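Local coordinates for nucleoside phosphorylase, putative (Trypanosoma brucei, PDB 3BJE), which acts as a homodimeric uridine phosphorylase, using phosphate to cleave uridine into uracil and ribose 1-phosphate, at residues T32-A43 with E106-M115; D171-R182 with S296-M304. One frame throughout, in Å; residues are numbered along the deposited sequence.

Contact 1: residues T32-A43 with E106-M115. With R1P (1-O-phosphono-alpha-D-ribofuranose), chain E.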
loop_
_atom_site.group_PDB
_atom_site.type_symbol
_atom_site.label_atom_id
_atom_site.label_comp_id
_atom_site.label_asym_id
_atom_site.label_seq_id
_atom_site.Cartn_x
_atom_site.Cartn_y
_atom_site.Cartn_z
ATOM N N THR A 32 12.706 -8.511 12.092
ATOM C CA THR A 32 11.937 -7.291 11.934
ATOM C C THR A 32 10.425 -7.605 11.956
ATOM O O THR A 32 10.009 -8.784 11.992
ATOM C CB THR A 32 12.373 -6.525 10.664
ATOM O OG1 THR A 32 12.680 -7.430 9.592
ATOM C CG2 THR A 32 13.610 -5.702 10.969
ATOM N N LEU A 33 9.606 -6.560 11.978
ATOM C CA LEU A 33 8.181 -6.693 12.274
ATOM C C LEU A 33 7.329 -7.298 11.163
ATOM O O LEU A 33 6.416 -8.082 11.446
ATOM C CB LEU A 33 7.614 -5.333 12.650
ATOM C CG LEU A 33 6.199 -5.257 13.178
ATOM C CD1 LEU A 33 6.018 -6.166 14.406
ATOM C CD2 LEU A 33 5.885 -3.805 13.540
ATOM N N HIS A 34 7.601 -6.927 9.924
ATOM C CA HIS A 34 6.796 -7.379 8.778
ATOM C C HIS A 34 7.522 -8.423 7.959
ATOM O O HIS A 34 6.987 -9.492 7.677
ATOM C CB HIS A 34 6.403 -6.181 7.891
ATOM C CG HIS A 34 5.599 -5.149 8.620
ATOM N ND1 HIS A 34 6.165 -4.105 9.316
ATOM C CD2 HIS A 34 4.259 -5.015 8.765
ATOM C CE1 HIS A 34 5.206 -3.395 9.894
ATOM N NE2 HIS A 34 4.039 -3.919 9.555
ATOM N N LEU A 35 8.744 -8.088 7.569
ATOM C CA LEU A 35 9.670 -9.019 6.940
ATOM C C LEU A 35 10.302 -9.869 8.042
ATOM O O LEU A 35 11.067 -9.367 8.871
ATOM C CB LEU A 35 10.729 -8.240 6.161
ATOM C CG LEU A 35 11.897 -9.051 5.618
ATOM C CD1 LEU A 35 11.453 -10.081 4.530
ATOM C CD2 LEU A 35 12.969 -8.089 5.113
ATOM N N LYS A 36 9.937 -11.148 8.080
ATOM C CA LYS A 36 10.337 -12.022 9.175
ATOM C C LYS A 36 11.632 -12.740 8.858
ATOM O O LYS A 36 11.704 -13.968 8.788
ATOM C CB LYS A 36 9.200 -12.991 9.508
ATOM C CG LYS A 36 7.957 -12.294 10.039
ATOM C CD LYS A 36 8.262 -11.522 11.318
ATOM C CE LYS A 36 7.028 -11.238 12.128
ATOM N NZ LYS A 36 7.361 -10.357 13.290
ATOM N N CYS A 37 12.670 -11.931 8.701
ATOM C CA CYS A 37 13.987 -12.370 8.266
ATOM C C CYS A 37 15.005 -11.868 9.276
ATOM O O CYS A 37 14.822 -10.801 9.864
ATOM C CB CYS A 37 14.264 -11.778 6.889
ATOM S SG CYS A 37 15.791 -12.290 6.133
ATOM N N LYS A 38 16.048 -12.662 9.517
ATOM C CA LYS A 38 17.115 -12.287 10.453
ATOM C C LYS A 38 18.293 -11.779 9.643
ATOM O O LYS A 38 18.399 -12.094 8.458
ATOM C CB LYS A 38 17.540 -13.500 11.292
ATOM C CG LYS A 38 16.382 -14.249 11.919
ATOM C CD LYS A 38 16.862 -15.282 12.932
ATOM C CE LYS A 38 15.707 -16.138 13.433
ATOM N NZ LYS A 38 15.315 -17.160 12.419
ATOM N N SER A 39 19.194 -11.016 10.262
ATOM C CA SER A 39 20.320 -10.424 9.515
ATOM C C SER A 39 21.076 -11.460 8.678
ATOM O O SER A 39 21.390 -11.218 7.510
ATOM C CB SER A 39 21.309 -9.738 10.444
ATOM O OG SER A 39 20.750 -8.581 11.047
ATOM N N ASP A 40 21.366 -12.611 9.280
ATOM C CA ASP A 40 22.216 -13.598 8.617
ATOM C C ASP A 40 21.490 -14.415 7.552
ATOM O O ASP A 40 22.107 -15.246 6.890
ATOM C CB ASP A 40 22.966 -14.501 9.622
ATOM C CG ASP A 40 22.066 -15.469 10.393
ATOM O OD1 ASP A 40 20.830 -15.482 10.231
ATOM O OD2 ASP A 40 22.635 -16.241 11.201
ATOM N N GLU A 41 20.191 -14.172 7.396
ATOM C CA GLU A 41 19.375 -14.842 6.385
ATOM C C GLU A 41 19.125 -14.022 5.134
ATOM O O GLU A 41 18.521 -14.525 4.210
ATOM C CB GLU A 41 18.017 -15.200 6.966
ATOM C CG GLU A 41 18.117 -16.199 8.075
ATOM C CD GLU A 41 16.779 -16.502 8.725
ATOM O OE1 GLU A 41 15.929 -15.591 8.824
ATOM O OE2 GLU A 41 16.598 -17.665 9.136
ATOM N N LEU A 42 19.569 -12.767 5.121
ATOM C CA LEU A 42 19.266 -11.842 4.038
ATOM C C LEU A 42 20.523 -11.595 3.205
ATOM O O LEU A 42 21.547 -11.183 3.746
ATOM C CB LEU A 42 18.770 -10.525 4.630
ATOM C CG LEU A 42 18.425 -9.405 3.643
ATOM C CD1 LEU A 42 17.297 -9.858 2.741
ATOM C CD2 LEU A 42 18.059 -8.147 4.439
ATOM N N ALA A 43 20.438 -11.836 1.895
ATOM C CA ALA A 43 21.549 -11.574 0.972
ATOM C C ALA A 43 21.678 -10.076 0.670
ATOM O O ALA A 43 20.739 -9.310 0.864
ATOM C CB ALA A 43 21.351 -12.354 -0.332
ATOM N N GLU A 106 13.091 -2.125 7.012
ATOM C CA GLU A 106 13.444 -3.348 7.701
ATOM C C GLU A 106 14.713 -3.983 7.128
ATOM O O GLU A 106 15.558 -4.441 7.898
ATOM C CB GLU A 106 12.235 -4.290 7.769
ATOM C CG GLU A 106 11.114 -3.643 8.574
ATOM C CD GLU A 106 9.884 -4.498 8.766
ATOM O OE1 GLU A 106 9.844 -5.647 8.290
ATOM O OE2 GLU A 106 8.936 -4.007 9.408
ATOM N N ILE A 107 14.872 -3.950 5.803
ATOM C CA ILE A 107 16.149 -4.359 5.183
ATOM C C ILE A 107 17.311 -3.494 5.713
ATOM O O ILE A 107 18.402 -3.996 6.020
ATOM C CB ILE A 107 16.074 -4.298 3.637
ATOM C CG1 ILE A 107 15.190 -5.435 3.092
ATOM C CG2 ILE A 107 17.492 -4.339 3.010
ATOM C CD1 ILE A 107 14.760 -5.222 1.627
ATOM N N HIS A 108 17.085 -2.179 5.786
ATOM C CA HIS A 108 18.094 -1.263 6.353
ATOM C C HIS A 108 18.532 -1.668 7.744
ATOM O O HIS A 108 19.738 -1.769 7.993
ATOM C CB HIS A 108 17.580 0.179 6.320
ATOM C CG HIS A 108 18.562 1.187 6.814
ATOM N ND1 HIS A 108 19.873 1.197 6.398
ATOM C CD2 HIS A 108 18.430 2.214 7.691
ATOM C CE1 HIS A 108 20.511 2.187 7.005
ATOM N NE2 HIS A 108 19.661 2.814 7.798
ATOM N N ALA A 109 17.569 -1.961 8.614
ATOM C CA ALA A 109 17.878 -2.428 9.958
ATOM C C ALA A 109 18.579 -3.795 9.953
ATOM O O ALA A 109 19.557 -4.010 10.674
ATOM C CB ALA A 109 16.589 -2.465 10.824
ATOM N N LEU A 110 18.103 -4.725 9.131
ATOM C CA LEU A 110 18.760 -6.031 9.071
ATOM C C LEU A 110 20.222 -5.953 8.612
ATOM O O LEU A 110 21.082 -6.712 9.095
ATOM C CB LEU A 110 17.970 -6.988 8.197
ATOM C CG LEU A 110 16.622 -7.415 8.782
ATOM C CD1 LEU A 110 15.845 -8.196 7.740
ATOM C CD2 LEU A 110 16.789 -8.260 10.033
ATOM N N LYS A 111 20.509 -5.040 7.690
ATOM C CA LYS A 111 21.867 -4.910 7.169
ATOM C C LYS A 111 22.774 -4.033 8.012
ATOM O O LYS A 111 23.983 -4.273 8.072
ATOM C CB LYS A 111 21.831 -4.416 5.735
ATOM C CG LYS A 111 21.379 -5.518 4.782
ATOM C CD LYS A 111 22.493 -6.552 4.525
ATOM C CE LYS A 111 21.952 -7.813 3.869
ATOM N NZ LYS A 111 22.998 -8.853 3.667
ATOM N N GLU A 112 22.220 -3.000 8.641
ATOM C CA GLU A 112 23.069 -1.978 9.271
ATOM C C GLU A 112 22.867 -1.778 10.777
ATOM O O GLU A 112 23.644 -1.047 11.408
ATOM C CB GLU A 112 22.940 -0.659 8.525
ATOM C CG GLU A 112 23.432 -0.729 7.098
ATOM C CD GLU A 112 23.530 0.630 6.442
ATOM O OE1 GLU A 112 24.224 1.520 7.005
ATOM O OE2 GLU A 112 22.955 0.797 5.343
ATOM N N TYR A 113 21.859 -2.422 11.372
ATOM C CA TYR A 113 21.758 -2.428 12.830
ATOM C C TYR A 113 22.365 -3.723 13.356
ATOM O O TYR A 113 21.877 -4.820 13.061
ATOM C CB TYR A 113 20.317 -2.254 13.329
ATOM C CG TYR A 113 20.257 -2.099 14.834
ATOM C CD1 TYR A 113 20.726 -0.948 15.447
ATOM C CD2 TYR A 113 19.776 -3.125 15.646
ATOM C CE1 TYR A 113 20.689 -0.804 16.820
ATOM C CE2 TYR A 113 19.738 -2.987 17.034
ATOM C CZ TYR A 113 20.199 -1.825 17.604
ATOM O OH TYR A 113 20.177 -1.678 18.973
ATOM N N ASP A 114 23.466 -3.584 14.089
ATOM C CA ASP A 114 24.135 -4.721 14.696
ATOM C C ASP A 114 23.421 -5.072 16.000
ATOM O O ASP A 114 23.607 -4.404 17.027
ATOM C CB ASP A 114 25.612 -4.384 14.920
ATOM C CG ASP A 114 26.400 -5.544 15.459
ATOM O OD1 ASP A 114 25.790 -6.510 15.957
ATOM O OD2 ASP A 114 27.641 -5.473 15.392
ATOM N N MET A 115 22.567 -6.093 15.930
ATOM C CA MET A 115 21.727 -6.465 17.059
ATOM C C MET A 115 22.571 -7.009 18.204
ATOM O O MET A 115 22.248 -6.791 19.373
ATOM C CB MET A 115 20.666 -7.484 16.630
ATOM C CG MET A 115 19.552 -6.846 15.834
ATOM S SD MET A 115 18.476 -8.042 15.026
ATOM C CE MET A 115 17.771 -7.026 13.711
HETATM C C5 R1P E . 0.984 -2.265 9.744
HETATM O O5 R1P E . 1.616 -3.242 10.575
HETATM C C4 R1P E . -0.435 -2.721 9.421
HETATM O O4 R1P E . -1.201 -2.968 10.613
HETATM C C1 R1P E . -2.340 -2.110 10.717
HETATM C C2 R1P E . -1.963 -0.958 9.777
HETATM O O2 R1P E . -3.076 -0.137 9.372
HETATM C C3 R1P E . -1.221 -1.673 8.648
HETATM O O3 R1P E . -2.111 -2.332 7.735
HETATM O O1 R1P E . -3.614 -2.788 10.447
HETATM P P R1P E . -3.885 -4.378 10.241
HETATM O O1P R1P E . -3.082 -4.596 8.936
HETATM O O2P R1P E . -5.382 -4.535 10.030
HETATM O O3P R1P E . -3.350 -5.024 11.479
HETATM O O HOH W 1 22.415 -8.023 13.556
HETATM O O HOH W 2 23.498 -9.729 6.453
#
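His34 and Glu106 meet with the imidazole edge turned to the carboxylate, their planes only 24° apart, a His-carboxylate pair that reaches into an active site at the dimer interface. His34 ND1 donates to Glu106 OE2 over 2.8 Å, nearly straight and in the ring plane, on the syn side of the oxygen. At the far edge of the same ring, His34 NE2 is hydrogen-bonded to O5 of ribose 1-phosphate at 2.7 Å. Gripped at ND1 by the carboxylate, the ring is held in rotation with NE2 presented to the sugar. Glu106 is itself held by the loop: its OE1 accepts from Leu35 N at 2.8 Å and from His34 N at 3.1 Å, while Tyr251 of the second subunit binds OE2. That subunit also supplies Arg54, Arg145 and Glu294 to the same ligand.

Farther along, Leu110 pushes CD1 and CD2 against the loop, CD1 lying 3.9 Å from Leu35 CD2. Leu42 crosses Leu110 at about a right angle. Ser39 OG donates in plane to a lone pair of Leu110 O (2.7 Å), whereas Lys111, bent at chi2 (-76°), brings NZ above the carbonyl plane of Leu42 O, 2.7 Å away; Asp44 pairs with the same ammonium. The loop before strand 45-49 is thereby laid over the end of helix 97-112, with Leu35 and Ile107 both resting on Ile91 of strand 86-92.

Contact 2: residues D171-R182 with S296-M304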
loop_
_atom_site.group_PDB
_atom_site.type_symbol
_atom_site.label_atom_id
_atom_site.label_comp_id
_atom_site.label_asym_id
_atom_site.label_seq_id
_atom_site.Cartn_x
_atom_site.Cartn_y
_atom_site.Cartn_z
ATOM N N ASP A 171 2.613 9.041 -6.022
ATOM C CA ASP A 171 2.341 8.757 -4.636
ATOM C C ASP A 171 2.954 9.868 -3.778
ATOM O O ASP A 171 3.581 10.798 -4.310
ATOM C CB ASP A 171 3.000 7.437 -4.286
ATOM C CG ASP A 171 4.510 7.505 -4.447
ATOM O OD1 ASP A 171 5.014 7.593 -5.600
ATOM O OD2 ASP A 171 5.203 7.534 -3.396
ATOM N N ASN A 172 2.813 9.765 -2.447
ATOM C CA ASN A 172 3.438 10.737 -1.537
ATOM C C ASN A 172 4.344 10.140 -0.469
ATOM O O ASN A 172 4.794 10.829 0.428
ATOM C CB ASN A 172 2.414 11.696 -0.901
ATOM C CG ASN A 172 1.778 11.174 0.380
ATOM O OD1 ASN A 172 1.814 9.974 0.654
ATOM N ND2 ASN A 172 1.150 12.088 1.160
ATOM N N THR A 173 4.693 8.870 -0.610
ATOM C CA THR A 173 5.397 8.194 0.468
ATOM C C THR A 173 6.739 8.874 0.734
ATOM O O THR A 173 7.092 9.169 1.885
ATOM C CB THR A 173 5.527 6.699 0.154
ATOM O OG1 THR A 173 4.224 6.112 0.284
ATOM C CG2 THR A 173 6.522 5.997 1.112
ATOM N N SER A 174 7.481 9.157 -0.334
ATOM C CA SER A 174 8.780 9.814 -0.185
ATOM C C SER A 174 8.688 11.274 0.241
ATOM O O SER A 174 9.685 11.851 0.648
ATOM C CB SER A 174 9.620 9.673 -1.460
ATOM O OG SER A 174 9.743 8.290 -1.821
ATOM N N LEU A 175 7.507 11.892 0.185
ATOM C CA LEU A 175 7.382 13.240 0.735
ATOM C C LEU A 175 7.667 13.311 2.235
ATOM O O LEU A 175 7.943 14.384 2.742
ATOM C CB LEU A 175 6.008 13.858 0.434
ATOM C CG LEU A 175 5.609 14.141 -1.007
ATOM C CD1 LEU A 175 4.367 15.052 -1.017
ATOM C CD2 LEU A 175 6.714 14.757 -1.838
ATOM N N TYR A 176 7.621 12.166 2.931
ATOM C CA TYR A 176 7.915 12.051 4.350
ATOM C C TYR A 176 9.421 11.876 4.575
ATOM O O TYR A 176 9.864 11.885 5.712
ATOM C CB TYR A 176 7.071 10.919 4.961
ATOM C CG TYR A 176 5.661 11.403 5.024
ATOM C CD1 TYR A 176 5.238 12.198 6.069
ATOM C CD2 TYR A 176 4.779 11.179 3.999
ATOM C CE1 TYR A 176 3.952 12.746 6.100
ATOM C CE2 TYR A 176 3.495 11.717 4.021
ATOM C CZ TYR A 176 3.084 12.487 5.086
ATOM O OH TYR A 176 1.830 13.052 5.095
ATOM N N TYR A 177 10.181 11.796 3.479
ATOM C CA TYR A 177 11.633 11.686 3.491
ATOM C C TYR A 177 12.263 12.845 2.709
ATOM O O TYR A 177 13.246 12.676 1.972
ATOM C CB TYR A 177 12.057 10.358 2.897
ATOM C CG TYR A 177 11.622 9.154 3.707
ATOM C CD1 TYR A 177 12.528 8.457 4.485
ATOM C CD2 TYR A 177 10.299 8.722 3.702
ATOM C CE1 TYR A 177 12.142 7.376 5.236
ATOM C CE2 TYR A 177 9.886 7.637 4.467
ATOM C CZ TYR A 177 10.824 6.948 5.231
ATOM O OH TYR A 177 10.481 5.839 5.976
ATOM N N SER A 178 11.700 14.038 2.923
ATOM C CA SER A 178 12.160 15.298 2.319
ATOM C C SER A 178 12.202 15.342 0.785
ATOM O O SER A 178 12.929 16.156 0.217
ATOM C CB SER A 178 13.530 15.670 2.872
ATOM O OG SER A 178 13.493 15.795 4.278
ATOM N N ALA A 179 11.406 14.522 0.103
ATOM C CA ALA A 179 11.450 14.521 -1.372
ATOM C C ALA A 179 11.028 15.864 -1.954
ATOM O O ALA A 179 11.463 16.226 -3.045
ATOM C CB ALA A 179 10.623 13.391 -1.951
ATOM N N GLY A 180 10.214 16.615 -1.210
ATOM C CA GLY A 180 9.705 17.892 -1.687
ATOM C C GLY A 180 10.749 18.987 -1.695
ATOM O O GLY A 180 10.559 20.005 -2.366
ATOM N N THR A 181 11.848 18.795 -0.962
ATOM C CA THR A 181 12.867 19.838 -0.789
ATOM C C THR A 181 14.287 19.431 -1.184
ATOM O O THR A 181 15.122 20.305 -1.436
ATOM C CB THR A 181 12.928 20.365 0.664
ATOM O OG1 THR A 181 13.142 19.274 1.572
ATOM C CG2 THR A 181 11.642 21.096 1.030
ATOM N N ARG A 182 14.584 18.136 -1.239
ATOM C CA ARG A 182 15.934 17.694 -1.561
ATOM C C ARG A 182 16.265 17.949 -3.026
ATOM O O ARG A 182 15.441 17.713 -3.903
ATOM C CB ARG A 182 16.137 16.227 -1.187
ATOM C CG ARG A 182 16.400 16.075 0.295
ATOM C CD ARG A 182 16.309 14.654 0.757
ATOM N NE ARG A 182 17.174 13.735 0.030
ATOM C CZ ARG A 182 18.473 13.566 0.253
ATOM N NH1 ARG A 182 19.109 14.289 1.173
ATOM N NH2 ARG A 182 19.151 12.664 -0.462
ATOM N N SER A 296 8.803 4.246 -7.750
ATOM C CA SER A 296 9.265 5.556 -7.305
ATOM C C SER A 296 9.929 5.477 -5.926
ATOM O O SER A 296 11.048 5.977 -5.753
ATOM C CB SER A 296 8.098 6.540 -7.235
ATOM O OG SER A 296 7.074 6.041 -6.391
ATOM N N ALA A 297 9.264 4.840 -4.952
ATOM C CA ALA A 297 9.796 4.756 -3.571
ATOM C C ALA A 297 10.994 3.807 -3.489
ATOM O O ALA A 297 11.924 4.021 -2.712
ATOM C CB ALA A 297 8.713 4.307 -2.573
ATOM N N ILE A 298 10.975 2.731 -4.256
ATOM C CA ILE A 298 12.142 1.859 -4.302
ATOM C C ILE A 298 13.351 2.658 -4.703
ATOM O O ILE A 298 14.412 2.557 -4.091
ATOM C CB ILE A 298 11.949 0.717 -5.320
ATOM C CG1 ILE A 298 10.932 -0.273 -4.794
ATOM C CG2 ILE A 298 13.275 0.005 -5.631
ATOM C CD1 ILE A 298 10.499 -1.297 -5.850
ATOM N N CYS A 299 13.225 3.414 -5.798
ATOM C CA CYS A 299 14.344 4.211 -6.282
ATOM C C CYS A 299 14.768 5.302 -5.284
ATOM O O CYS A 299 15.954 5.496 -5.002
ATOM C CB CYS A 299 13.999 4.825 -7.633
ATOM S SG CYS A 299 13.930 3.593 -8.960
ATOM N N TYR A 300 13.794 6.048 -4.794
ATOM C CA TYR A 300 14.083 7.178 -3.910
ATOM C C TYR A 300 14.687 6.761 -2.576
ATOM O O TYR A 300 15.708 7.306 -2.140
ATOM C CB TYR A 300 12.820 8.004 -3.668
ATOM C CG TYR A 300 13.095 9.265 -2.878
ATOM C CD1 TYR A 300 13.367 10.472 -3.508
ATOM C CD2 TYR A 300 13.114 9.238 -1.491
ATOM C CE1 TYR A 300 13.647 11.615 -2.769
ATOM C CE2 TYR A 300 13.382 10.374 -0.739
ATOM C CZ TYR A 300 13.663 11.562 -1.387
ATOM O OH TYR A 300 13.938 12.698 -0.666
ATOM N N LEU A 301 14.035 5.825 -1.908
ATOM C CA LEU A 301 14.481 5.413 -0.582
ATOM C C LEU A 301 15.806 4.626 -0.687
ATOM O O LEU A 301 16.679 4.813 0.159
ATOM C CB LEU A 301 13.406 4.572 0.075
ATOM C CG LEU A 301 12.103 5.327 0.408
ATOM C CD1 LEU A 301 11.066 4.383 1.001
ATOM C CD2 LEU A 301 12.343 6.446 1.416
ATOM N N SER A 302 15.975 3.805 -1.737
ATOM C CA SER A 302 17.249 3.083 -1.921
ATOM C C SER A 302 18.383 4.075 -2.158
ATOM O O SER A 302 19.465 3.963 -1.540
ATOM C CB SER A 302 17.170 2.050 -3.051
ATOM O OG SER A 302 16.231 1.040 -2.748
ATOM N N ASP A 303 18.154 5.043 -3.044
ATOM C CA ASP A 303 19.180 6.026 -3.332
ATOM C C ASP A 303 19.537 6.804 -2.071
ATOM O O ASP A 303 20.710 7.087 -1.826
ATOM C CB ASP A 303 18.758 6.968 -4.460
ATOM C CG ASP A 303 19.696 8.137 -4.603
ATOM O OD1 ASP A 303 20.748 7.975 -5.274
ATOM O OD2 ASP A 303 19.410 9.199 -4.011
ATOM N N MET A 304 18.527 7.139 -1.272
ATOM C CA MET A 304 18.754 7.851 -0.017
ATOM C C MET A 304 19.707 7.075 0.901
ATOM O O MET A 304 20.554 7.686 1.564
ATOM C CB MET A 304 17.424 8.153 0.682
ATOM C CG MET A 304 17.564 8.775 2.066
ATOM S SD MET A 304 15.999 9.484 2.575
ATOM C CE MET A 304 16.109 11.046 1.699
#
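Tyr300 and Ser296 of helix 295-305 each send a hydroxyl across to Tyr177 and Asp171, respectively, in the loop that follows strand 161-169, in the nucleoside phosphorylase fold. Tyr300 OH donates to Tyr177 O at 2.7 Å, approaching from above the carbonyl plane. Ser296 OG donates to Asp171 OD1, also at 2.7 Å and 41° out of the carboxylate plane. The other carboxylate oxygen, Asp171 OD2, closes an Asx turn by accepting from Thr173 N and shares a further hydrogen bond with Tyr207, whose hydroxyl is bonded to Ser296 OG as well. The aspartate therefore joins the start of the 3-10 turn 173-176 to the beginning of the helix.

Around the Tyr300 bond the loop packs on the helix through two tyrosine rings. Tyr300 has CG anti to its own N (chi1 -174°), which swings the ring out from the helix and across the loop. Ser174 CB sits over one face of the Tyr300 ring, toward its rim, 3.9 Å from the centroid in a CH-pi contact, and Ala179 CB comes within 3.6 Å of Tyr300 CZ. Leu301 CD2 stands almost on the normal through the centre of the Tyr177 ring, 3.6 Å from the centroid; the phenol end of that ring is held by Glu101 and Asn105 of helix 97-112. Met304 adds a sulfur beside the same ring, its SD oblique at 5.3 Å from the Tyr177 centroid, a Met-aromatic contact.

The second subunit also borders this contact: His264 of that chain packs on both Arg182 and Met304. A bend at chi3 (-82°) turns the methionine methyl toward the arginine, where Met304 CE lies over one face of the guanidinium, 3.3 Å from Arg182 NE.

Contact 1 closes before contact 2 opens along the chain, so the two follow in series, with centres 21 Å apart and nearest atoms about 8 Å apart. They do not touch, yet helix 97-112 is common to both: its C-terminal part forms one side of contact 1, while Val97, Glu101 and Asn105 on the same helix meet residues of contact 2. Near its start the helix also carries the calcium ligands Asp98 and Asn99. Each contact fastens a loop to a helix, and each borders the second subunit. Only contact 1 touches ribose 1-phosphate, in a site built mostly by the second subunit, to which this chain contributes His34, which illustrates how dimerisation and active-site construction are coupled.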